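Local coordinates for protein hydrogenase 3 maturation protease (Escherichia coli, PDB 2E85) that cleaves a C-terminal peptide from the precursor of HycE, the large subunit of hydrogenase 3, as a step in the enzyme's maturation, at residues D6-V11 with R60-D65; I76-P81 with F151-V156; E110-G115 with E143-N148. The protein carries 1 engineered substitution. One frame throughout, in Å; residues are numbered along the deposited sequence.

How the contacts relate
All three contacts reach one mixed sheet, and they run from its middle to its margin. Contact 1 is core: strands 6-11 and 60-65 lie side by side there, joined by regular backbone bonds and aliphatic packing, with charge confined to the two ends. Contacts 2 and 3 are partly buried; in both, the chain after helix 129-141 meets the sheet, pairing with the edge of strand 76-78 in contact 2 and packing its side chains on strand 111-116 in contact 3. Contact 3 touches both others through its strand, whereas contacts 1 and 2 stay about 7 Å apart at their nearest atoms. Contact 2 still uses two backbone bonds; contact 3 has none across its segments and relies on side-chain packing.

Contact 1. Residues D6-V11 with R60-D65; sequences DVLLCV and RLLIVD. With CA (calcium ion), chain F.
Five backbone hydrogen bonds tie strand 6-11 to strand 60-65, which run nearly parallel. Val-7 and Leu-9 give their N-H groups to the carbonyls of Arg-60 and Leu-62 and take those of Leu-62 and Val-64 in return; Val-11 N, bonded to Val-64 O at 2.9 Å, completes the alternation.

The polar side-chain pairing lies at the start of both strands. Arg-60 grips Asp-6 side-on, NE reaching OD1 at 2.9 Å and NH2 reaching OD2 at 2.9 Å, the second bond almost straight at 177°. The bend of the arginine at chi3 (67°) turns NE and NH2 toward the acid. Carboxylate and guanidinium are not coplanar but 44° apart, and both nitrogens approach the oxygens from above the carboxylate plane. NH1, on the far side of the salt bridge, bonds to the carbonyl of Trp-145, which further limits rotation of the guanidinium.

Apolar packing divides between the two faces. On one, Leu-8 CD1 rests against Leu-62 CG and, at 3.7 Å, against Val-64 CG2; Leu-25 of helix 21-31 packs on this side. On the other, Val-7 CG1 meets Leu-61 CD1 at 3.9 Å, and Val-11 CG2 lies beside Ile-63 CG2, both side chains pointing the same way.

Metal binding marks the C-terminal end. Asp-65 OD1 holds a calcium ion at 2.3 Å, while OD2 accepts a hydrogen bond at 2.7 Å from water 1, itself a ligand of that ion; Val-11 CG1 packs against OD2 at 3.5 Å. Asp-19 and Ala-66 also bind the calcium; Asp-19 and Asp-65, with His-93, probably form the nickel site, as in relatives. A metal site at the C-terminal edge of parallel central strands is characteristic of the alpha/beta fold of hydrogenase maturation proteases.

Contact 2. Residues I76-P81 with F151-V156; sequences IRIIDP and FAQLAV
Two hydrogen bonds join the backbones around a single bridge between Ile-78 and Gln-153: Ile-78 N gives to Ala-152 O at 2.9 Å, and Leu-154 N gives to Ile-78 O at 2.8 Å. Both are fairly straight, the second with an N-H...O angle of 165°, but their donors are tilted from the carbonyl planes, and the end-to-end directions of the touching parts are 62° apart. Among the side chains, Ile-76 places CG2 over one face of the Phe-151 ring, a CH-pi contact 3.8 Å from the centroid and displaced toward the rim near CD1. That branch stands anti to its own N (chi1 of CG1 -67°), which directs the methyl at the ring. Phe-151 also forms a cation-pi pair with Arg-141, and Thr-137 of helix 129-141 packs on it. In the fold, the C-terminal tail pairs with the outer edge of 76-78, one of the two outermost strands of the mixed sheet, whose other edge bonds to strand 111-116. Arg-77 runs alongside the tail, its CD 4.0 Å from Ala-152 CB. Its guanidinium turns back on its own strand: NH1 bonds to Ile-76 O at 3.0 Å and makes a salt bridge with Glu-75. Water supplies two further links, water 4 between Ile-76 O and Ala-152 N, and water 5 between Arg-77 NE and Ala-155 N. Asp-80 N-caps helix 81-86, its OD1 receiving the N-H of Asp-82.

Contact 3. Residues E110-G115 with E143-N148; sequences EVIFLG and EGWEGN. With CA (calcium ion), chain H.
Ile-112 and Leu-114 of the 110-115 segment meet the indole of Trp-145 where the loop after helix 129-141 folds over strand 111-116, an inner strand of the mixed sheet of the alpha/beta fold. The tight part lies here. Leu-114 CD1 touches CH2 of Trp-145 at 3.9 Å, in the plane of the ring and at its edge, while Ile-112 CD1 approaches the other end of the indole, 3.6 Å from NE1 and 3.3 Å from Gly-147 O. The indole is carried toward the strand by a CG anti to the backbone N (chi1 -174°). Leu-62 of the neighbouring strand 60-66 also packs on Trp-145. Replacing Trp-145 by an alanine removes the indole, which would probably leave Ile-112 CD1 and Leu-114 CD1 without that surface and open a gap between loop and strand.

The remainder is looser. Gly-147 is exposed, Glu-110 OE2 stays 3.9 Å from Gly-147 O, and no hydrogen bond crosses between the segments. Earlier in the loop, exposed Glu-143 takes no part in the packing and chelates a calcium ion through both carboxylate oxygens, OE1 at 2.4 Å and OE2 at 2.7 Å, with five waters as the other ligands. The loop is tied to itself at its turn: Trp-145 NE1 donates to Gly-147 O at 2.9 Å, bent to 143°, with the donor 54° out of the carbonyl plane.

Contact 1. Residues D6-V11 with R60-D65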
# COMPACT_ATOMS: atom_id res chain seq x y z
N ASP B 6 21.31 6.85 -4.65
CA ASP B 6 20.52 7.24 -3.52
C ASP B 6 19.22 7.90 -3.94
O ASP B 6 19.22 8.73 -4.84
CB ASP B 6 21.34 8.20 -2.67
CG ASP B 6 22.55 7.55 -2.07
OD1 ASP B 6 22.49 6.35 -1.80
OD2 ASP B 6 23.56 8.25 -1.84
N VAL B 7 18.14 7.58 -3.25
CA VAL B 7 16.85 8.26 -3.49
C VAL B 7 16.32 8.73 -2.14
O VAL B 7 16.41 8.00 -1.16
CB VAL B 7 15.84 7.31 -4.19
CG1 VAL B 7 14.47 7.98 -4.34
CG2 VAL B 7 16.38 6.92 -5.59
N LEU B 8 15.75 9.94 -2.13
CA LEU B 8 15.18 10.54 -0.93
C LEU B 8 13.71 10.79 -1.20
O LEU B 8 13.36 11.55 -2.12
CB LEU B 8 15.91 11.85 -0.61
CG LEU B 8 15.27 12.79 0.44
CD1 LEU B 8 15.08 12.07 1.76
CD2 LEU B 8 16.04 14.11 0.59
N LEU B 9 12.85 10.13 -0.43
CA LEU B 9 11.38 10.32 -0.59
C LEU B 9 10.95 11.22 0.53
O LEU B 9 11.11 10.88 1.70
CB LEU B 9 10.63 8.99 -0.53
CG LEU B 9 9.09 9.12 -0.50
CD1 LEU B 9 8.54 9.74 -1.82
CD2 LEU B 9 8.39 7.82 -0.21
N CYS B 10 10.41 12.39 0.18
CA CYS B 10 9.97 13.35 1.20
C CYS B 10 8.46 13.27 1.27
O CYS B 10 7.81 13.56 0.27
CB CYS B 10 10.32 14.78 0.83
SG CYS B 10 12.11 15.12 0.91
N VAL B 11 7.92 12.97 2.45
CA VAL B 11 6.49 12.80 2.65
C VAL B 11 5.91 13.94 3.50
O VAL B 11 6.53 14.33 4.48
CB VAL B 11 6.16 11.40 3.34
CG1 VAL B 11 4.66 11.24 3.64
CG2 VAL B 11 6.69 10.22 2.48
N ARG B 60 19.98 2.75 -2.20
CA ARG B 60 19.65 3.22 -0.86
C ARG B 60 18.49 4.19 -0.96
O ARG B 60 18.47 5.05 -1.82
CB ARG B 60 20.85 3.91 -0.22
CG ARG B 60 20.56 4.71 1.06
CD ARG B 60 21.84 5.04 1.78
NE ARG B 60 22.68 5.98 1.03
CZ ARG B 60 23.84 6.45 1.47
NH1 ARG B 60 24.31 6.08 2.67
NH2 ARG B 60 24.53 7.31 0.74
N LEU B 61 17.50 4.00 -0.08
CA LEU B 61 16.32 4.85 -0.04
C LEU B 61 16.17 5.43 1.39
O LEU B 61 16.10 4.67 2.36
CB LEU B 61 15.09 4.04 -0.37
CG LEU B 61 13.76 4.81 -0.19
CD1 LEU B 61 13.58 5.91 -1.19
CD2 LEU B 61 12.60 3.83 -0.24
N LEU B 62 16.09 6.76 1.47
CA LEU B 62 15.82 7.48 2.72
C LEU B 62 14.42 8.08 2.60
O LEU B 62 14.12 8.77 1.63
CB LEU B 62 16.83 8.62 2.92
CG LEU B 62 16.66 9.54 4.12
CD1 LEU B 62 16.57 8.82 5.50
CD2 LEU B 62 17.75 10.58 4.17
N ILE B 63 13.61 7.86 3.63
CA ILE B 63 12.26 8.43 3.66
C ILE B 63 12.21 9.36 4.84
O ILE B 63 12.60 8.97 5.94
CB ILE B 63 11.21 7.31 3.87
CG1 ILE B 63 11.31 6.30 2.73
CG2 ILE B 63 9.79 7.89 3.95
CD1 ILE B 63 10.61 4.97 2.99
N VAL B 64 11.75 10.60 4.60
CA VAL B 64 11.67 11.60 5.66
C VAL B 64 10.22 12.07 5.77
O VAL B 64 9.61 12.49 4.78
CB VAL B 64 12.56 12.83 5.34
CG1 VAL B 64 12.25 14.01 6.31
CG2 VAL B 64 14.08 12.43 5.33
N ASP B 65 9.68 12.02 6.99
CA ASP B 65 8.27 12.33 7.20
C ASP B 65 8.09 12.88 8.61
O ASP B 65 8.68 12.36 9.55
CB ASP B 65 7.45 11.04 7.05
CG ASP B 65 5.93 11.28 7.02
OD1 ASP B 65 5.48 12.43 6.98
OD2 ASP B 65 5.17 10.29 6.99
CA CA F . 3.47 13.17 7.85
O HOH W 1 2.86 10.86 8.18
O HOH W 2 2.44 11.83 6.09
O HOH W 3 1.72 12.99 9.24

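Contact 2. Residues I76-P81 with F151-V156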
# COMPACT_ATOMS: atom_id res chain seq x y z
N ILE B 76 14.37 14.17 16.05
CA ILE B 76 14.56 13.39 14.82
C ILE B 76 14.95 11.98 15.25
O ILE B 76 15.87 11.84 16.06
CB ILE B 76 15.77 13.95 14.01
CG1 ILE B 76 15.44 15.34 13.49
CG2 ILE B 76 16.07 13.09 12.76
CD1 ILE B 76 16.65 16.19 13.09
N ARG B 77 14.28 10.95 14.71
CA ARG B 77 14.68 9.56 15.01
C ARG B 77 14.54 8.68 13.80
O ARG B 77 13.71 8.95 12.94
CB ARG B 77 13.84 8.93 16.12
CG ARG B 77 13.81 9.65 17.46
CD ARG B 77 15.08 9.39 18.26
NE ARG B 77 14.97 9.94 19.61
CZ ARG B 77 15.15 11.22 19.94
NH1 ARG B 77 15.42 12.16 19.04
NH2 ARG B 77 15.05 11.58 21.22
N ILE B 78 15.38 7.65 13.72
CA ILE B 78 15.18 6.59 12.76
C ILE B 78 14.27 5.55 13.38
O ILE B 78 14.50 5.11 14.52
CB ILE B 78 16.50 5.88 12.43
CG1 ILE B 78 17.60 6.88 12.00
CG2 ILE B 78 16.23 4.71 11.47
CD1 ILE B 78 18.33 7.40 13.15
N ILE B 79 13.24 5.17 12.64
CA ILE B 79 12.28 4.17 13.12
C ILE B 79 12.53 2.83 12.46
O ILE B 79 12.48 2.68 11.22
CB ILE B 79 10.83 4.55 12.91
CG1 ILE B 79 10.58 5.99 13.34
CG2 ILE B 79 9.92 3.54 13.66
CD1 ILE B 79 11.31 6.55 14.53
N ASP B 80 12.86 1.85 13.29
CA ASP B 80 13.13 0.50 12.81
C ASP B 80 11.87 -0.08 12.14
O ASP B 80 10.75 0.08 12.66
CB ASP B 80 13.55 -0.36 14.01
CG ASP B 80 13.97 -1.76 13.62
OD1 ASP B 80 13.10 -2.59 13.26
OD2 ASP B 80 15.19 -2.06 13.71
N PRO B 81 12.04 -0.77 10.99
CA PRO B 81 10.86 -1.28 10.29
C PRO B 81 9.97 -2.21 11.13
O PRO B 81 8.75 -2.26 10.92
CB PRO B 81 11.47 -2.00 9.09
CG PRO B 81 12.71 -1.29 8.84
CD PRO B 81 13.26 -1.10 10.24
N PHE B 151 21.82 9.76 13.40
CA PHE B 151 20.61 9.92 14.19
C PHE B 151 20.30 8.71 15.06
O PHE B 151 20.65 7.56 14.72
CB PHE B 151 19.41 10.26 13.29
CG PHE B 151 19.57 11.57 12.57
CD1 PHE B 151 19.51 12.77 13.26
CD2 PHE B 151 19.85 11.58 11.20
CE1 PHE B 151 19.66 14.00 12.59
CE2 PHE B 151 20.00 12.78 10.51
CZ PHE B 151 19.92 14.00 11.20
N ALA B 152 19.64 8.97 16.19
CA ALA B 152 19.26 7.90 17.13
C ALA B 152 18.05 7.12 16.66
O ALA B 152 17.17 7.66 15.99
CB ALA B 152 18.97 8.45 18.49
N GLN B 153 18.00 5.84 17.04
CA GLN B 153 16.82 5.00 16.83
C GLN B 153 15.72 5.42 17.78
O GLN B 153 16.02 5.67 18.95
CB GLN B 153 17.22 3.55 17.11
CG GLN B 153 16.16 2.55 16.71
CD GLN B 153 16.10 2.36 15.23
OE1 GLN B 153 15.13 2.74 14.58
NE2 GLN B 153 17.17 1.79 14.65
N LEU B 154 14.47 5.51 17.30
CA LEU B 154 13.31 5.70 18.17
C LEU B 154 13.23 4.53 19.12
O LEU B 154 13.31 3.37 18.69
CB LEU B 154 11.98 5.74 17.38
CG LEU B 154 10.73 6.57 17.71
CD1 LEU B 154 9.45 5.93 17.22
CD2 LEU B 154 10.54 7.20 19.13
N ALA B 155 13.09 4.83 20.40
CA ALA B 155 12.85 3.81 21.41
C ALA B 155 11.37 3.52 21.58
O ALA B 155 10.64 4.33 22.15
CB ALA B 155 13.48 4.22 22.74
N VAL B 156 10.93 2.37 21.08
CA VAL B 156 9.55 1.90 21.29
C VAL B 156 9.56 0.51 21.91
O VAL B 156 10.16 -0.43 21.36
CB VAL B 156 8.69 1.87 19.99
CG1 VAL B 156 7.19 1.85 20.33
CG2 VAL B 156 8.98 3.04 19.11
O HOH W 4 18.69 11.63 16.77
O HOH W 5 13.76 7.79 21.50

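Contact 3. Residues E110-G115 with E143-N148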
# COMPACT_ATOMS: atom_id res chain seq x y z
N GLU B 110 18.98 -1.05 1.12
CA GLU B 110 19.03 -0.20 2.31
C GLU B 110 17.88 0.81 2.25
O GLU B 110 17.85 1.66 1.35
CB GLU B 110 20.35 0.50 2.46
CG GLU B 110 20.45 1.28 3.76
CD GLU B 110 21.88 1.68 4.09
OE1 GLU B 110 22.69 1.75 3.15
OE2 GLU B 110 22.18 1.92 5.28
N VAL B 111 16.97 0.68 3.21
CA VAL B 111 15.83 1.59 3.38
C VAL B 111 15.86 2.16 4.79
O VAL B 111 15.95 1.42 5.77
CB VAL B 111 14.49 0.86 3.09
CG1 VAL B 111 13.29 1.81 3.27
CG2 VAL B 111 14.52 0.28 1.70
N ILE B 112 15.83 3.49 4.89
CA ILE B 112 15.95 4.17 6.18
C ILE B 112 14.70 5.02 6.31
O ILE B 112 14.43 5.81 5.42
CB ILE B 112 17.21 5.10 6.18
CG1 ILE B 112 18.48 4.29 5.85
CG2 ILE B 112 17.47 5.80 7.53
CD1 ILE B 112 19.67 5.11 5.35
N PHE B 113 13.97 4.88 7.42
CA PHE B 113 12.80 5.73 7.66
C PHE B 113 13.14 6.69 8.76
O PHE B 113 13.37 6.25 9.91
CB PHE B 113 11.58 4.91 8.11
CG PHE B 113 10.37 5.75 8.25
CD1 PHE B 113 9.54 5.95 7.16
CD2 PHE B 113 10.10 6.44 9.45
CE1 PHE B 113 8.44 6.78 7.25
CE2 PHE B 113 8.98 7.27 9.55
CZ PHE B 113 8.16 7.44 8.45
N LEU B 114 13.13 7.98 8.44
CA LEU B 114 13.42 9.05 9.38
C LEU B 114 12.19 9.91 9.73
O LEU B 114 11.54 10.49 8.86
CB LEU B 114 14.51 9.94 8.81
CG LEU B 114 15.05 11.07 9.69
CD1 LEU B 114 16.46 11.45 9.27
CD2 LEU B 114 14.16 12.33 9.69
N GLY B 115 11.87 9.96 11.02
CA GLY B 115 10.73 10.71 11.52
C GLY B 115 11.21 11.99 12.16
O GLY B 115 12.28 12.03 12.81
N GLU B 143 24.70 15.31 2.64
CA GLU B 143 25.96 15.16 1.94
C GLU B 143 26.86 14.22 2.73
O GLU B 143 27.10 14.42 3.92
CB GLU B 143 26.63 16.51 1.77
CG GLU B 143 28.06 16.38 1.28
CD GLU B 143 28.68 17.72 1.10
OE1 GLU B 143 28.03 18.59 0.47
OE2 GLU B 143 29.83 17.91 1.57
N GLY B 144 27.33 13.16 2.09
CA GLY B 144 28.18 12.20 2.79
C GLY B 144 27.48 11.33 3.82
O GLY B 144 28.14 10.66 4.62
N TRP B 145 26.14 11.33 3.82
CA TRP B 145 25.34 10.42 4.65
C TRP B 145 25.87 9.00 4.68
O TRP B 145 26.09 8.40 3.65
CB TRP B 145 23.91 10.38 4.12
CG TRP B 145 22.97 9.61 4.97
CD1 TRP B 145 22.90 8.24 5.14
CD2 TRP B 145 21.92 10.16 5.77
NE1 TRP B 145 21.88 7.92 6.00
CE2 TRP B 145 21.25 9.07 6.39
CE3 TRP B 145 21.46 11.46 6.00
CZ2 TRP B 145 20.18 9.26 7.25
CZ3 TRP B 145 20.39 11.64 6.84
CH2 TRP B 145 19.75 10.54 7.45
N GLU B 146 26.05 8.45 5.88
CA GLU B 146 26.49 7.07 6.03
C GLU B 146 25.68 6.49 7.15
O GLU B 146 25.37 7.18 8.13
CB GLU B 146 27.98 7.00 6.38
CG GLU B 146 28.94 7.63 5.32
CD GLU B 146 29.05 6.85 4.01
OE1 GLU B 146 28.08 6.17 3.59
OE2 GLU B 146 30.13 6.93 3.38
N GLY B 147 25.32 5.21 7.00
CA GLY B 147 24.51 4.52 8.00
C GLY B 147 23.16 5.17 8.23
O GLY B 147 22.38 5.31 7.28
N ASN B 148 22.90 5.55 9.48
CA ASN B 148 21.69 6.28 9.85
C ASN B 148 21.89 7.78 10.00
O ASN B 148 21.12 8.45 10.71
CB ASN B 148 21.09 5.68 11.12
CG ASN B 148 20.29 4.45 10.82
OD1 ASN B 148 20.02 4.13 9.66
ND2 ASN B 148 19.89 3.73 11.87
CA CA H . 29.71 20.30 0.42
O HOH W 6 30.32 20.60 -1.46
O HOH W 7 28.72 20.78 2.49
O HOH W 8 30.13 22.60 0.88
O HOH W 9 31.97 20.26 1.34
O HOH W 10 27.49 21.62 -0.44